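Side-chain contact in uncharacterized conserved (Bdellovibrio bacteriovorus, PDB 7O21), which probably acts as an L,D-carboxypeptidase of the YkuD family that edits cell-wall peptidoglycan and so helps to generate the curved shape of this predatory bacterium: residues R51-F56 with K160-Y165. Residues are numbered along the deposited sequence; the frame is centred on the assembly and turned at random.
Sequences RKLSVF and KKLADY
Leu162, on the inward side of helix 156-163, meets both Leu53 and Val55 of strand 52-59. Followed outward, its CB and CG serve as a stem, with CG opposite the carbonyl carbon (chi1 -66°), which carries both methyls toward the strand, and these do the touching. Leu162 CD1 lies 3.8 Å from Leu53 CD2 and 3.9 Å from Leu53 CD1; the two leucines meet tip to tip. Leu162 CD2 touches both strand residues, with Leu53 CD2 and Val55 CG2 each 3.7 Å away. Val55 itself runs past Leu162 in the reverse direction and divides its methyls between two partners. While Val55 CG2 meets Leu162, Val55 CG1, trans to the backbone N (chi1 -176°), lies over one face of the Tyr165 ring, a CH-pi contact 4.2 Å from the ring centroid and displaced toward CG and CD1. Tyr42 packs edge-to-face with the same ring, and Leu53 also touches Ile44, Val46 and Val154. No hydrogen bond links the segments, so the grip is wholly apolar, whereas Ser54, pointing off the other side of the strand, bonds Glu68. Alternate strand residues thus seat helix 156-163 and the residues just after it against the sheet, forming part of the hydrophobic core of the YkuD-type L,D-transpeptidase catalytic domain.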
ATOM      1  N   ARG A  51      28.605   7.651   3.656  1.00 18.87           N
ATOM      2  CA  ARG A  51      28.236   6.683   4.691  1.00 17.94           C
ATOM      3  C   ARG A  51      27.693   7.392   5.937  1.00 18.85           C
ATOM      4  O   ARG A  51      28.124   7.142   7.066  1.00 17.98           O
ATOM      5  CB  ARG A  51      29.406   5.741   5.018  1.00 18.19           C
ATOM      6  CG  ARG A  51      29.786   4.824   3.864  1.00 26.51           C
ATOM      7  CD  ARG A  51      31.100   4.098   4.149  1.00 34.37           C
ATOM      8  NE  ARG A  51      32.190   5.042   4.387  1.00 48.57           N
ATOM      9  CZ  ARG A  51      33.201   5.249   3.549  1.00 59.22           C
ATOM     10  NH1 ARG A  51      33.271   4.579   2.405  1.00 65.18           N
ATOM     11  NH2 ARG A  51      34.144   6.130   3.854  1.00 55.40           N
ATOM     12  N   LYS A  52      26.707   8.268   5.730  1.00 18.41           N
ATOM     13  CA  LYS A  52      26.158   9.060   6.823  1.00 17.51           C
ATOM     14  C   LYS A  52      24.644   9.126   6.711  1.00 19.24           C
ATOM     15  O   LYS A  52      24.096   9.234   5.610  1.00 19.39           O
ATOM     16  CB  LYS A  52      26.693  10.494   6.826  1.00 23.41           C
ATOM     17  CG  LYS A  52      28.201  10.601   6.993  1.00 21.02           C
ATOM     18  CD  LYS A  52      28.635  10.313   8.417  1.00 22.76           C
ATOM     19  CE  LYS A  52      30.067  10.775   8.648  1.00 38.30           C
ATOM     20  NZ  LYS A  52      30.899   9.694   9.230  1.00 34.05           N
ATOM     21  N   LEU A  53      23.985   9.106   7.858  1.00 17.34           N
ATOM     22  CA  LEU A  53      22.553   9.332   7.964  1.00 15.95           C
ATOM     23  C   LEU A  53      22.335  10.534   8.866  1.00 18.00           C
ATOM     24  O   LEU A  53      22.844  10.564   9.992  1.00 18.86           O
ATOM     25  CB  LEU A  53      21.870   8.099   8.545  1.00 16.11           C
ATOM     26  CG  LEU A  53      20.357   8.125   8.738  1.00 16.72           C
ATOM     27  CD1 LEU A  53      19.839   6.688   8.759  1.00 15.93           C
ATOM     28  CD2 LEU A  53      19.972   8.848  10.034  1.00 20.45           C
ATOM     29  N   SER A  54      21.581  11.518   8.385  1.00 16.62           N
ATOM     30  CA  SER A  54      21.325  12.742   9.123  1.00 14.15           C
ATOM     31  C   SER A  54      19.833  12.902   9.370  1.00 18.78           C
ATOM     32  O   SER A  54      19.002  12.387   8.622  1.00 18.71           O
ATOM     33  CB  SER A  54      21.797  13.974   8.353  1.00 18.97           C
ATOM     34  OG  SER A  54      23.133  13.842   7.903  1.00 26.67           O
ATOM     35  N   VAL A  55      19.503  13.593  10.455  1.00 16.06           N
ATOM     36  CA  VAL A  55      18.129  13.965  10.760  1.00 15.26           C
ATOM     37  C   VAL A  55      17.999  15.471  10.601  1.00 17.96           C
ATOM     38  O   VAL A  55      18.776  16.229  11.185  1.00 17.98           O
ATOM     39  CB  VAL A  55      17.715  13.527  12.175  1.00 19.03           C
ATOM     40  CG1 VAL A  55      16.249  13.856  12.409  1.00 21.76           C
ATOM     41  CG2 VAL A  55      17.963  12.045  12.359  1.00 17.76           C
ATOM     42  N   PHE A  56      17.037  15.906   9.795  1.00 16.32           N
ATOM     43  CA  PHE A  56      16.720  17.315   9.652  1.00 16.17           C
ATOM     44  C   PHE A  56      15.353  17.591  10.255  1.00 18.10           C
ATOM     45  O   PHE A  56      14.465  16.731  10.251  1.00 17.68           O
ATOM     46  CB  PHE A  56      16.720  17.725   8.171  1.00 16.51           C
ATOM     47  CG  PHE A  56      18.097  17.849   7.594  1.00 16.36           C
ATOM     48  CD1 PHE A  56      18.780  16.720   7.164  1.00 18.29           C
ATOM     49  CD2 PHE A  56      18.725  19.082   7.521  1.00 19.06           C
ATOM     50  CE1 PHE A  56      20.056  16.821   6.644  1.00 20.83           C
ATOM     51  CE2 PHE A  56      20.021  19.188   7.009  1.00 20.22           C
ATOM     52  CZ  PHE A  56      20.673  18.055   6.568  1.00 20.44           C
ATOM     53  N   LYS A 160      17.945   2.847  17.767  1.00 18.09           N
ATOM     54  CA  LYS A 160      17.117   3.196  18.916  1.00 20.35           C
ATOM     55  C   LYS A 160      16.976   4.709  19.071  1.00 18.59           C
ATOM     56  O   LYS A 160      15.911   5.195  19.467  1.00 22.78           O
ATOM     57  CB  LYS A 160      17.680   2.554  20.183  1.00 20.61           C
ATOM     58  CG  LYS A 160      17.647   1.042  20.149  1.00 21.22           C
ATOM     59  CD  LYS A 160      18.373   0.414  21.333  1.00 24.50           C
ATOM     60  CE  LYS A 160      18.434  -1.094  21.163  1.00 26.08           C
ATOM     61  NZ  LYS A 160      19.324  -1.755  22.167  1.00 27.70           N
ATOM     62  N   LYS A 161      18.033   5.471  18.783  1.00 19.26           N
ATOM     63  CA  LYS A 161      17.904   6.925  18.781  1.00 22.28           C
ATOM     64  C   LYS A 161      16.968   7.392  17.672  1.00 19.20           C
ATOM     65  O   LYS A 161      16.134   8.283  17.885  1.00 21.95           O
ATOM     66  CB  LYS A 161      19.275   7.572  18.607  1.00 21.34           C
ATOM     67  CG  LYS A 161      20.265   7.328  19.746  1.00 28.50           C
ATOM     68  CD  LYS A 161      21.647   7.884  19.393  1.00 31.25           C
ATOM     69  CE  LYS A 161      22.652   7.650  20.509  1.00 41.45           C
ATOM     70  NZ  LYS A 161      24.040   8.005  20.080  1.00 45.51           N
ATOM     71  N   LEU A 162      17.095   6.816  16.476  1.00 18.12           N
ATOM     72  CA  LEU A 162      16.279   7.280  15.357  1.00 15.78           C
ATOM     73  C   LEU A 162      14.800   7.016  15.592  1.00 17.85           C
ATOM     74  O   LEU A 162      13.947   7.754  15.083  1.00 18.00           O
ATOM     75  CB  LEU A 162      16.728   6.609  14.066  1.00 15.81           C
ATOM     76  CG  LEU A 162      18.131   6.983  13.588  1.00 17.23           C
ATOM     77  CD1 LEU A 162      18.493   6.171  12.350  1.00 17.72           C
ATOM     78  CD2 LEU A 162      18.206   8.477  13.289  1.00 19.50           C
ATOM     79  N   ALA A 163      14.475   5.970  16.349  1.00 18.82           N
ATOM     80  CA  ALA A 163      13.078   5.651  16.599  1.00 17.74           C
ATOM     81  C   ALA A 163      12.340   6.832  17.210  1.00 24.14           C
ATOM     82  O   ALA A 163      11.139   7.008  16.964  1.00 23.02           O
ATOM     83  CB  ALA A 163      12.965   4.409  17.492  1.00 20.27           C
ATOM     84  N   ASP A 164      13.046   7.669  17.974  1.00 23.17           N
ATOM     85  CA  ASP A 164      12.431   8.841  18.590  1.00 27.58           C
ATOM     86  C   ASP A 164      12.003   9.887  17.572  1.00 25.86           C
ATOM     87  O   ASP A 164      11.157  10.732  17.887  1.00 28.89           O
ATOM     88  CB  ASP A 164      13.388   9.468  19.609  1.00 30.96           C
ATOM     89  CG  ASP A 164      13.614   8.582  20.821  1.00 38.28           C
ATOM     90  OD1 ASP A 164      12.752   7.719  21.102  1.00 43.66           O
ATOM     91  OD2 ASP A 164      14.658   8.747  21.487  1.00 49.41           O
ATOM     92  N   TYR A 165      12.560   9.860  16.366  1.00 19.15           N
ATOM     93  CA  TYR A 165      12.233  10.865  15.360  1.00 20.12           C
ATOM     94  C   TYR A 165      11.272  10.362  14.297  1.00 22.26           C
ATOM     95  O   TYR A 165      10.870  11.145  13.431  1.00 23.04           O
ATOM     96  CB  TYR A 165      13.506  11.351  14.662  1.00 19.54           C
ATOM     97  CG  TYR A 165      14.537  11.984  15.560  1.00 20.55           C
ATOM     98  CD1 TYR A 165      14.372  13.273  16.040  1.00 17.72           C
ATOM     99  CD2 TYR A 165      15.695  11.297  15.904  1.00 28.03           C
ATOM    100  CE1 TYR A 165      15.330  13.863  16.853  1.00 23.47           C
ATOM    101  CE2 TYR A 165      16.655  11.874  16.714  1.00 25.41           C
ATOM    102  CZ  TYR A 165      16.465  13.153  17.187  1.00 26.07           C
ATOM    103  OH  TYR A 165      17.434  13.721  17.989  1.00 31.12           O
TER